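Local coordinates for oxidoreductase, short chain dehydrogenase/reductase family protein (PDB 5GT9), which catalyses the NADPH-dependent reduction of 7-oxo-lithocholate to ursodeoxycholate, as a homodimeric 7beta-hydroxysteroid dehydrogenase of the short-chain dehydrogenase/reductase family, at residues Leu12-Thr17 with Val36-Arg41; Lys61-Asp66 with Glu74-Ala79; Gly86-Val91 with Val138-Ser143. All blocks are in the same frame, centred on the assembly; numbering follows the deposited sequence.

Contact 1 of 3, residues Leu12-Thr17 with Val36-Arg41; sequences LILGAT and VMVGRR. With NAP (NADP nicotinamide-adenine-dinucleotide phosphate), chain D.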
# COMPACT_ATOMS: atom_id res chain seq x y z
N LEU B 12 -9.86 -21.81 -17.55
CA LEU B 12 -10.09 -22.42 -16.23
C LEU B 12 -9.74 -21.40 -15.11
O LEU B 12 -8.59 -21.01 -15.00
CB LEU B 12 -9.21 -23.65 -16.14
CG LEU B 12 -9.07 -24.38 -14.78
CD1 LEU B 12 -10.43 -24.92 -14.37
CD2 LEU B 12 -8.04 -25.52 -14.99
N ILE B 13 -10.72 -21.05 -14.30
CA ILE B 13 -10.53 -20.08 -13.20
C ILE B 13 -10.53 -20.89 -11.92
O ILE B 13 -11.55 -21.37 -11.47
CB ILE B 13 -11.56 -18.92 -13.20
CG1 ILE B 13 -11.63 -18.30 -14.61
CG2 ILE B 13 -11.19 -17.86 -12.17
CD1 ILE B 13 -10.31 -17.88 -15.24
N LEU B 14 -9.37 -20.99 -11.29
CA LEU B 14 -9.23 -21.80 -10.08
C LEU B 14 -9.42 -20.84 -8.87
O LEU B 14 -8.50 -20.16 -8.43
CB LEU B 14 -7.91 -22.52 -10.06
CG LEU B 14 -7.81 -23.55 -11.19
CD1 LEU B 14 -6.38 -23.86 -11.49
CD2 LEU B 14 -8.56 -24.82 -10.85
N GLY B 15 -10.65 -20.79 -8.41
CA GLY B 15 -11.10 -19.93 -7.29
C GLY B 15 -11.89 -18.84 -7.87
O GLY B 15 -11.40 -17.71 -8.04
N ALA B 16 -13.15 -19.14 -8.21
CA ALA B 16 -13.83 -18.33 -9.20
C ALA B 16 -14.99 -17.51 -8.68
O ALA B 16 -15.55 -16.68 -9.44
CB ALA B 16 -14.31 -19.24 -10.30
N THR B 17 -15.40 -17.72 -7.42
CA THR B 17 -16.78 -17.40 -7.02
C THR B 17 -17.05 -15.91 -6.93
O THR B 17 -18.08 -15.44 -7.33
CB THR B 17 -17.13 -18.10 -5.70
OG1 THR B 17 -16.71 -19.48 -5.79
CG2 THR B 17 -18.66 -18.03 -5.41
N VAL B 36 -14.55 -22.63 -17.32
CA VAL B 36 -14.64 -23.58 -16.22
C VAL B 36 -14.36 -22.83 -14.93
O VAL B 36 -13.30 -22.20 -14.78
CB VAL B 36 -13.63 -24.73 -16.36
CG1 VAL B 36 -13.89 -25.75 -15.26
CG2 VAL B 36 -13.68 -25.35 -17.74
N MET B 37 -15.34 -22.80 -14.06
CA MET B 37 -15.32 -22.03 -12.85
C MET B 37 -15.25 -23.00 -11.68
O MET B 37 -16.18 -23.77 -11.46
CB MET B 37 -16.57 -21.15 -12.77
CG MET B 37 -16.86 -20.34 -14.03
SD MET B 37 -18.57 -19.80 -14.28
CE MET B 37 -19.18 -19.90 -12.64
N VAL B 38 -14.20 -22.92 -10.89
CA VAL B 38 -13.94 -23.78 -9.78
C VAL B 38 -13.88 -23.01 -8.46
O VAL B 38 -13.23 -21.96 -8.33
CB VAL B 38 -12.62 -24.51 -9.93
CG1 VAL B 38 -12.42 -25.52 -8.81
CG2 VAL B 38 -12.46 -25.13 -11.31
N GLY B 39 -14.60 -23.55 -7.47
CA GLY B 39 -14.72 -22.96 -6.16
C GLY B 39 -15.48 -23.85 -5.22
O GLY B 39 -15.91 -24.94 -5.58
N ARG B 40 -15.54 -23.43 -3.97
CA ARG B 40 -16.24 -24.21 -2.96
C ARG B 40 -17.76 -23.98 -2.92
O ARG B 40 -18.49 -24.92 -2.56
CB ARG B 40 -15.64 -23.95 -1.58
CG ARG B 40 -14.20 -24.39 -1.44
CD ARG B 40 -13.53 -23.78 -0.21
NE ARG B 40 -13.56 -22.32 -0.25
CZ ARG B 40 -13.11 -21.49 0.70
NH1 ARG B 40 -12.57 -21.95 1.81
NH2 ARG B 40 -13.23 -20.19 0.53
N ARG B 41 -18.24 -22.75 -3.19
CA ARG B 41 -19.68 -22.43 -3.10
C ARG B 41 -20.43 -22.74 -4.37
O ARG B 41 -20.65 -21.86 -5.18
CB ARG B 41 -19.91 -20.98 -2.67
CG ARG B 41 -19.46 -20.74 -1.23
CD ARG B 41 -19.45 -19.24 -0.89
NE ARG B 41 -18.35 -18.61 -1.61
CZ ARG B 41 -18.04 -17.33 -1.56
NH1 ARG B 41 -17.01 -16.89 -2.29
NH2 ARG B 41 -18.71 -16.49 -0.80
PA NAP D . -11.21 -13.67 -3.95
O1A NAP D . -10.82 -12.77 -5.09
O2A NAP D . -12.64 -13.64 -3.50
O5B NAP D . -10.91 -15.20 -4.35
C5B NAP D . -11.65 -15.80 -5.39
C4B NAP D . -12.34 -17.08 -4.92
O4B NAP D . -11.46 -18.17 -4.75
C3B NAP D . -13.04 -16.90 -3.60
O3B NAP D . -14.22 -16.15 -3.77
C2B NAP D . -13.22 -18.33 -3.15
O2B NAP D . -14.61 -18.70 -3.36
C1B NAP D . -12.19 -19.09 -4.00
N9A NAP D . -11.44 -19.92 -3.07
C8A NAP D . -10.81 -19.54 -1.90
N7A NAP D . -10.31 -20.61 -1.30
C5A NAP D . -10.58 -21.68 -2.04
C6A NAP D . -10.39 -23.09 -1.91
N6A NAP D . -9.68 -23.64 -0.85
N1A NAP D . -10.81 -23.84 -2.92
C2A NAP D . -11.49 -23.35 -4.00
N3A NAP D . -11.72 -22.07 -4.16
C4A NAP D . -11.31 -21.21 -3.22
O3 NAP D . -10.29 -13.71 -2.63
PN NAP D . -9.04 -12.82 -2.17
O1N NAP D . -8.74 -13.20 -0.72
O2N NAP D . -9.36 -11.39 -2.57
O5D NAP D . -7.83 -13.47 -3.00
C5D NAP D . -7.81 -13.45 -4.43
C4D NAP D . -6.34 -13.40 -4.85
O4D NAP D . -5.87 -12.05 -4.77
C3D NAP D . -5.41 -14.24 -4.00
O3D NAP D . -4.49 -14.94 -4.81
C2D NAP D . -4.73 -13.25 -3.10
O2D NAP D . -3.46 -13.66 -2.59
C1D NAP D . -4.68 -11.99 -3.98
N1N NAP D . -4.62 -10.77 -3.14
C2N NAP D . -5.79 -10.19 -2.76
C3N NAP D . -5.77 -9.07 -1.94
C7N NAP D . -7.00 -8.37 -1.52
O7N NAP D . -6.82 -7.28 -1.02
N7N NAP D . -8.26 -8.85 -1.80
C4N NAP D . -4.54 -8.54 -1.57
C5N NAP D . -3.36 -9.10 -2.04
C6N NAP D . -3.44 -10.28 -2.80
P2B NAP D . -15.25 -20.02 -2.60
O1X NAP D . -16.65 -20.20 -3.18
O2X NAP D . -14.43 -21.19 -2.81
O3X NAP D . -15.38 -19.55 -1.15
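Leu12 CD1 wedges between two valines of the next strand, 3.7 Å from both Val36 CG1 and Val38 CG2, and Leu14 lies alongside Val38 on the same face. This is the tight end: parallel strands 12-14 and 36-39, first and last of a beta-alpha-beta unit, wholly buried. Ile13 N bonds Val36 O almost straight (177°). At the strand ends Val38 O takes Gly15 N at 2.8 Å and, weakly, Ala16 N. Gly15 must be bare, since a CB would strike the cofactor ribose.

The other end opens toward solvent, where Arg40 and Arg41 are partly exposed. Arg41 NH1 touches Thr17 CB, 3.6 Å away, while Arg40 joins the group through the cofactor's 2'-phosphate. Thr17 OG1, Arg41 N and Arg41 NE all grip O1X, Arg41 NE from 2.8 Å along a straight bond (175°). Arg40 bends at chi3 (-58°), which brings NE to O2X at 2.9 Å and NH2 to O3X; adenine N7A lies over one guanidinium face, toward its rim. A salt bridge to Glu18 steadies Arg41 NH2. Two arginines and a hydroxyl round one phosphate would suit a dianion, consistent with use of NADP, since NAD lacks that group.

Contact 2 of 3, residues Lys61-Asp66 with Glu74-Ala79; sequences KVVRAD and ETVFAA. With NAP (NADP nicotinamide-adenine-dinucleotide phosphate), chain D.
Strand 61-64 and helix 74-79 run nearly antiparallel, at 157°, with their axes 9.2 Å apart, and their closest alpha carbons are those of Val63 and Val76. The side chains divide into an apolar middle and one polar link, from Lys61 at the start of the segment. In the middle Val63 faces the helix with both methyls: CG2 meets Ala79 CB at 3.7 Å, while CG1 reaches Val76 CG2 more loosely, at 4.3 Å. With CG1 opposite the backbone N across the CA-CB bond (chi1 -180°), the two branches spread over different residues of the helix. Thr75 CG2 lies at the border of this patch, near Val63 CG1 and the carbonyl of Arg64, while its OG1 turns back to Gly71 O.

Lys61 spans the gap as an extended chain, with chi1 at 180° and the later torsions within about 25° of it. NZ thereby arrives at Ala79 O, 2.6 Å away, in the carbonyl plane and on a lone pair. The aliphatic part of the lysine takes part too, CD and CE each passing 3.7 Å from Ala79 O.

Val76 also packs on Leu12, Leu14 and Val38, so the helix covers that face of neighbouring strands as well as this outermost one. Beyond the strand, Asp66 OD1 accepts the adenine amino group N6A of NADP at 3.1 Å and also bonds Ser68 OG.

The chemistry is that of a Rossmann-type layer, helix on sheet through small apolar groups. Lys61 supplies a positive charge beside a carbonyl in the last turn of helix 72-80, where it probably complements the helix dipole, and the loop between strand and helix carries the adenine acceptor.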
# COMPACT_ATOMS: atom_id res chain seq x y z
N LYS B 61 -18.82 -24.29 -17.22
CA LYS B 61 -18.86 -25.52 -16.50
C LYS B 61 -18.47 -25.23 -15.04
O LYS B 61 -17.39 -24.63 -14.75
CB LYS B 61 -17.97 -26.57 -17.16
CG LYS B 61 -17.99 -27.89 -16.41
CD LYS B 61 -17.29 -29.01 -17.17
CE LYS B 61 -17.83 -30.35 -16.66
NZ LYS B 61 -16.92 -31.49 -16.91
N VAL B 62 -19.35 -25.59 -14.12
CA VAL B 62 -19.08 -25.39 -12.69
C VAL B 62 -18.48 -26.64 -12.10
O VAL B 62 -18.99 -27.78 -12.29
CB VAL B 62 -20.37 -25.01 -11.91
CG1 VAL B 62 -20.13 -25.00 -10.39
CG2 VAL B 62 -20.94 -23.69 -12.36
N VAL B 63 -17.39 -26.46 -11.32
CA VAL B 63 -16.70 -27.55 -10.64
C VAL B 63 -16.52 -27.18 -9.16
O VAL B 63 -15.98 -26.12 -8.83
CB VAL B 63 -15.33 -27.83 -11.23
CG1 VAL B 63 -14.63 -28.99 -10.49
CG2 VAL B 63 -15.44 -28.12 -12.72
N ARG B 64 -17.08 -28.00 -8.26
CA ARG B 64 -16.92 -27.79 -6.83
C ARG B 64 -15.67 -28.50 -6.35
O ARG B 64 -15.49 -29.75 -6.49
CB ARG B 64 -18.15 -28.36 -6.07
CG ARG B 64 -18.36 -27.77 -4.71
CD ARG B 64 -17.49 -28.39 -3.63
NE ARG B 64 -17.59 -27.67 -2.35
CZ ARG B 64 -16.93 -27.99 -1.23
NH1 ARG B 64 -16.13 -29.05 -1.18
NH2 ARG B 64 -17.09 -27.26 -0.12
N ALA B 65 -14.74 -27.73 -5.81
CA ALA B 65 -13.54 -28.33 -5.27
C ALA B 65 -12.99 -27.39 -4.18
O ALA B 65 -13.22 -26.17 -4.19
CB ALA B 65 -12.52 -28.54 -6.38
N ASP B 66 -12.24 -27.97 -3.23
CA ASP B 66 -11.65 -27.22 -2.15
C ASP B 66 -10.14 -27.48 -2.18
O ASP B 66 -9.62 -28.60 -1.93
CB ASP B 66 -12.26 -27.69 -0.80
CG ASP B 66 -11.68 -26.98 0.41
OD1 ASP B 66 -10.58 -26.34 0.31
OD2 ASP B 66 -12.35 -27.03 1.48
N GLU B 74 -6.82 -33.06 -9.01
CA GLU B 74 -7.22 -34.24 -9.78
C GLU B 74 -8.71 -34.21 -10.13
O GLU B 74 -9.07 -34.68 -11.20
CB GLU B 74 -6.80 -35.55 -9.08
CG GLU B 74 -5.31 -35.81 -9.06
CD GLU B 74 -4.59 -35.17 -7.90
OE1 GLU B 74 -5.26 -34.44 -7.13
OE2 GLU B 74 -3.36 -35.38 -7.76
N THR B 75 -9.55 -33.65 -9.27
CA THR B 75 -10.93 -33.47 -9.58
C THR B 75 -11.13 -32.52 -10.73
O THR B 75 -11.95 -32.76 -11.65
CB THR B 75 -11.70 -32.99 -8.33
OG1 THR B 75 -11.63 -34.03 -7.35
CG2 THR B 75 -13.15 -32.59 -8.61
N VAL B 76 -10.39 -31.41 -10.71
CA VAL B 76 -10.46 -30.47 -11.83
C VAL B 76 -9.98 -31.11 -13.16
O VAL B 76 -10.60 -30.91 -14.24
CB VAL B 76 -9.65 -29.21 -11.49
CG1 VAL B 76 -9.57 -28.31 -12.70
CG2 VAL B 76 -10.34 -28.52 -10.33
N PHE B 77 -8.91 -31.89 -13.11
CA PHE B 77 -8.36 -32.55 -14.31
C PHE B 77 -9.45 -33.40 -15.01
O PHE B 77 -9.57 -33.34 -16.25
CB PHE B 77 -7.19 -33.45 -14.02
CG PHE B 77 -5.99 -32.76 -13.39
CD1 PHE B 77 -5.87 -31.39 -13.42
CD2 PHE B 77 -5.05 -33.50 -12.66
CE1 PHE B 77 -4.81 -30.77 -12.80
CE2 PHE B 77 -4.00 -32.88 -12.06
CZ PHE B 77 -3.88 -31.49 -12.10
N ALA B 78 -10.23 -34.10 -14.20
CA ALA B 78 -11.23 -35.02 -14.71
C ALA B 78 -12.33 -34.23 -15.39
O ALA B 78 -12.85 -34.64 -16.47
CB ALA B 78 -11.83 -35.89 -13.59
N ALA B 79 -12.66 -33.09 -14.77
CA ALA B 79 -13.75 -32.24 -15.22
C ALA B 79 -13.41 -31.55 -16.53
O ALA B 79 -14.33 -31.28 -17.31
CB ALA B 79 -14.08 -31.22 -14.13
PA NAP D . -11.21 -13.67 -3.95
O1A NAP D . -10.82 -12.77 -5.09
O2A NAP D . -12.64 -13.64 -3.50
O5B NAP D . -10.91 -15.20 -4.35
C5B NAP D . -11.65 -15.80 -5.39
C4B NAP D . -12.34 -17.08 -4.92
O4B NAP D . -11.46 -18.17 -4.75
C3B NAP D . -13.04 -16.90 -3.60
O3B NAP D . -14.22 -16.15 -3.77
C2B NAP D . -13.22 -18.33 -3.15
O2B NAP D . -14.61 -18.70 -3.36
C1B NAP D . -12.19 -19.09 -4.00
N9A NAP D . -11.44 -19.92 -3.07
C8A NAP D . -10.81 -19.54 -1.90
N7A NAP D . -10.31 -20.61 -1.30
C5A NAP D . -10.58 -21.68 -2.04
C6A NAP D . -10.39 -23.09 -1.91
N6A NAP D . -9.68 -23.64 -0.85
N1A NAP D . -10.81 -23.84 -2.92
C2A NAP D . -11.49 -23.35 -4.00
N3A NAP D . -11.72 -22.07 -4.16
C4A NAP D . -11.31 -21.21 -3.22
O3 NAP D . -10.29 -13.71 -2.63
PN NAP D . -9.04 -12.82 -2.17
O1N NAP D . -8.74 -13.20 -0.72
O2N NAP D . -9.36 -11.39 -2.57
O5D NAP D . -7.83 -13.47 -3.00
C5D NAP D . -7.81 -13.45 -4.43
C4D NAP D . -6.34 -13.40 -4.85
O4D NAP D . -5.87 -12.05 -4.77
C3D NAP D . -5.41 -14.24 -4.00
O3D NAP D . -4.49 -14.94 -4.81
C2D NAP D . -4.73 -13.25 -3.10
O2D NAP D . -3.46 -13.66 -2.59
C1D NAP D . -4.68 -11.99 -3.98
N1N NAP D . -4.62 -10.77 -3.14
C2N NAP D . -5.79 -10.19 -2.76
C3N NAP D . -5.77 -9.07 -1.94
C7N NAP D . -7.00 -8.37 -1.52
O7N NAP D . -6.82 -7.28 -1.02
N7N NAP D . -8.26 -8.85 -1.80
C4N NAP D . -4.54 -8.54 -1.57
C5N NAP D . -3.36 -9.10 -2.04
C6N NAP D . -3.44 -10.28 -2.80
P2B NAP D . -15.25 -20.02 -2.60
O1X NAP D . -16.65 -20.20 -3.18
O2X NAP D . -14.43 -21.19 -2.81
O3X NAP D . -15.38 -19.55 -1.15

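Contact 3 of 3, residues Gly86-Val91 with Val138-Ser143; sequences GFMSYV and VINVSS. With NAP (NADP nicotinamide-adenine-dinucleotide phosphate), chain D.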
# COMPACT_ATOMS: atom_id res chain seq x y z
N GLY B 86 -7.41 -23.38 -23.28
CA GLY B 86 -6.55 -22.29 -23.65
C GLY B 86 -5.98 -21.37 -22.56
O GLY B 86 -5.05 -20.61 -22.85
N PHE B 87 -6.57 -21.40 -21.38
CA PHE B 87 -6.21 -20.49 -20.31
C PHE B 87 -6.40 -21.16 -18.92
O PHE B 87 -7.35 -21.92 -18.67
CB PHE B 87 -7.05 -19.23 -20.36
CG PHE B 87 -6.72 -18.22 -19.31
CD1 PHE B 87 -5.62 -17.32 -19.48
CD2 PHE B 87 -7.47 -18.12 -18.17
CE1 PHE B 87 -5.35 -16.36 -18.52
CE2 PHE B 87 -7.16 -17.15 -17.22
CZ PHE B 87 -6.12 -16.26 -17.41
N MET B 88 -5.47 -20.82 -18.05
CA MET B 88 -5.61 -21.13 -16.61
C MET B 88 -5.22 -19.91 -15.76
O MET B 88 -4.28 -19.20 -16.08
CB MET B 88 -4.71 -22.32 -16.28
CG MET B 88 -4.89 -22.87 -14.89
SD MET B 88 -3.40 -23.78 -14.29
CE MET B 88 -2.64 -22.39 -13.50
N SER B 89 -5.96 -19.66 -14.66
CA SER B 89 -5.51 -18.75 -13.62
C SER B 89 -5.70 -19.35 -12.26
O SER B 89 -6.80 -19.78 -11.90
CB SER B 89 -6.26 -17.42 -13.72
OG SER B 89 -5.90 -16.54 -12.68
N TYR B 90 -4.64 -19.33 -11.45
CA TYR B 90 -4.74 -19.71 -10.07
C TYR B 90 -4.97 -18.47 -9.23
O TYR B 90 -4.07 -17.64 -9.10
CB TYR B 90 -3.53 -20.50 -9.60
CG TYR B 90 -3.82 -21.35 -8.38
CD1 TYR B 90 -4.53 -22.56 -8.51
CD2 TYR B 90 -3.48 -20.92 -7.09
CE1 TYR B 90 -4.85 -23.32 -7.42
CE2 TYR B 90 -3.78 -21.71 -6.00
CZ TYR B 90 -4.43 -22.91 -6.17
OH TYR B 90 -4.78 -23.70 -5.07
N VAL B 91 -6.16 -18.36 -8.70
CA VAL B 91 -6.63 -17.11 -8.02
C VAL B 91 -6.76 -17.32 -6.49
O VAL B 91 -6.53 -16.37 -5.74
CB VAL B 91 -8.03 -16.72 -8.57
CG1 VAL B 91 -8.50 -15.42 -7.95
CG2 VAL B 91 -7.93 -16.53 -10.08
N VAL B 138 -1.37 -18.64 -19.13
CA VAL B 138 -1.52 -18.71 -17.71
C VAL B 138 -1.27 -17.34 -17.07
O VAL B 138 -0.27 -16.73 -17.35
CB VAL B 138 -0.58 -19.73 -17.10
CG1 VAL B 138 -0.84 -19.82 -15.62
CG2 VAL B 138 -0.74 -21.12 -17.73
N ILE B 139 -2.19 -16.87 -16.21
CA ILE B 139 -1.93 -15.69 -15.37
C ILE B 139 -2.27 -16.15 -13.93
O ILE B 139 -3.43 -16.45 -13.61
CB ILE B 139 -2.80 -14.48 -15.70
CG1 ILE B 139 -2.62 -14.03 -17.13
CG2 ILE B 139 -2.54 -13.35 -14.72
CD1 ILE B 139 -3.60 -13.00 -17.63
N ASN B 140 -1.23 -16.30 -13.14
CA ASN B 140 -1.39 -16.61 -11.70
C ASN B 140 -1.38 -15.36 -10.87
O ASN B 140 -0.72 -14.39 -11.25
CB ASN B 140 -0.28 -17.61 -11.28
CG ASN B 140 -0.45 -18.97 -11.98
OD1 ASN B 140 -1.59 -19.43 -12.20
ND2 ASN B 140 0.65 -19.60 -12.36
N VAL B 141 -2.02 -15.41 -9.71
CA VAL B 141 -2.18 -14.26 -8.85
C VAL B 141 -1.23 -14.40 -7.65
O VAL B 141 -1.26 -15.42 -6.94
CB VAL B 141 -3.58 -14.11 -8.36
CG1 VAL B 141 -3.67 -12.84 -7.53
CG2 VAL B 141 -4.54 -13.97 -9.56
N SER B 142 -0.39 -13.41 -7.42
CA SER B 142 0.42 -13.38 -6.21
C SER B 142 -0.04 -12.14 -5.37
O SER B 142 -1.02 -11.48 -5.67
CB SER B 142 1.89 -13.34 -6.51
OG SER B 142 2.68 -13.55 -5.32
N SER B 143 0.73 -11.85 -4.33
CA SER B 143 0.37 -10.83 -3.37
C SER B 143 1.60 -10.06 -3.02
O SER B 143 2.71 -10.62 -3.04
CB SER B 143 -0.05 -11.50 -2.08
OG SER B 143 -0.53 -10.52 -1.20
PA NAP D . -11.21 -13.67 -3.95
O1A NAP D . -10.82 -12.77 -5.09
O2A NAP D . -12.64 -13.64 -3.50
O5B NAP D . -10.91 -15.20 -4.35
C5B NAP D . -11.65 -15.80 -5.39
C4B NAP D . -12.34 -17.08 -4.92
O4B NAP D . -11.46 -18.17 -4.75
C3B NAP D . -13.04 -16.90 -3.60
O3B NAP D . -14.22 -16.15 -3.77
C2B NAP D . -13.22 -18.33 -3.15
O2B NAP D . -14.61 -18.70 -3.36
C1B NAP D . -12.19 -19.09 -4.00
N9A NAP D . -11.44 -19.92 -3.07
C8A NAP D . -10.81 -19.54 -1.90
N7A NAP D . -10.31 -20.61 -1.30
C5A NAP D . -10.58 -21.68 -2.04
C6A NAP D . -10.39 -23.09 -1.91
N6A NAP D . -9.68 -23.64 -0.85
N1A NAP D . -10.81 -23.84 -2.92
C2A NAP D . -11.49 -23.35 -4.00
N3A NAP D . -11.72 -22.07 -4.16
C4A NAP D . -11.31 -21.21 -3.22
O3 NAP D . -10.29 -13.71 -2.63
PN NAP D . -9.04 -12.82 -2.17
O1N NAP D . -8.74 -13.20 -0.72
O2N NAP D . -9.36 -11.39 -2.57
O5D NAP D . -7.83 -13.47 -3.00
C5D NAP D . -7.81 -13.45 -4.43
C4D NAP D . -6.34 -13.40 -4.85
O4D NAP D . -5.87 -12.05 -4.77
C3D NAP D . -5.41 -14.24 -4.00
O3D NAP D . -4.49 -14.94 -4.81
C2D NAP D . -4.73 -13.25 -3.10
O2D NAP D . -3.46 -13.66 -2.59
C1D NAP D . -4.68 -11.99 -3.98
N1N NAP D . -4.62 -10.77 -3.14
C2N NAP D . -5.79 -10.19 -2.76
C3N NAP D . -5.77 -9.07 -1.94
C7N NAP D . -7.00 -8.37 -1.52
O7N NAP D . -6.82 -7.28 -1.02
N7N NAP D . -8.26 -8.85 -1.80
C4N NAP D . -4.54 -8.54 -1.57
C5N NAP D . -3.36 -9.10 -2.04
C6N NAP D . -3.44 -10.28 -2.80
P2B NAP D . -15.25 -20.02 -2.60
O1X NAP D . -16.65 -20.20 -3.18
O2X NAP D . -14.43 -21.19 -2.81
O3X NAP D . -15.38 -19.55 -1.15
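Ile139 O is held from the side of Ser89 by a short hydroxyl bond, Ser89 OG giving its proton at 2.6 Å, nearly in line with the C=O. A CA-H contact from Ser89 backs it up. The hydroxyl gets there because OG stands opposite the backbone N about CA-CB (chi1 177°). This bond takes the place of a regular strand-to-strand link, for Tyr90 N lies 3.8 Å from Ile139 O and bonds instead to a side chain, Asn140 OD1, at 3.1 Å. The donor lies in the plane of the amide carbonyl. Ordinary parallel pairing continues on either side of this irregular step, with Ile139 N on Met88 O and Val141 N on Tyr90 O.

Asn140 OD1 also sits against Met88 CE, 3.4 Å away, and against Tyr90 CB, while ND2 bonds Thr167 OG1, a pairing that fixes which way the amide is turned. With an alanine in place of Asn140, Tyr90 N and Thr167 OG1 would probably each lose this partner, and a gap would open beside the Met88 methyl. Met88 CE is shared with Val138 CG1, whose side chain lies alongside it. On the opposite face of the sheet from Met88 and Val138, Phe87 turns its ring edge to Ile139, CE1 meeting CG1 at 3.8 Å.

Toward the cofactor, Val91 O accepts the ribose hydroxyl O3D at 2.7 Å, and Ser143, the inferred transition-state stabiliser, brings OG to 3.3 Å from nicotinamide C5N and bonds Tyr156 OH.

The pair occupies the middle of the parallel sheet, between strands 10-14 and 179-186. Helix 105-133 packs on Tyr90, Val138 and Asn140, and helix 19-30 covers Ser89, Val91 and Ile139 through Phe24.

How the contacts relate
Across the sheet contact 1 lies between contacts 2 and 3, and all three touch one NADP. Contacts 1 and 2 (centres 9 Å apart) join where Met37 N lies 2.8 Å from Lys61 O and Arg64 NE 2.9 Å from Arg40 O, both probable hydrogen bonds. Contacts 1 and 3 (centres 12 Å apart) meet along the other edge of strand 10-14, with Leu12 N 2.8 Å from Phe87 O. The nearest atoms of contacts 2 and 3 are about 7 Å apart. The 2'-phosphate falls to contact 1, the adenine to contacts 1 and 2, and the nicotinamide end to contact 3, where Tyr156, the inferred proton acceptor, and Lys160, by similarity lowering its pKa, probably complete the site.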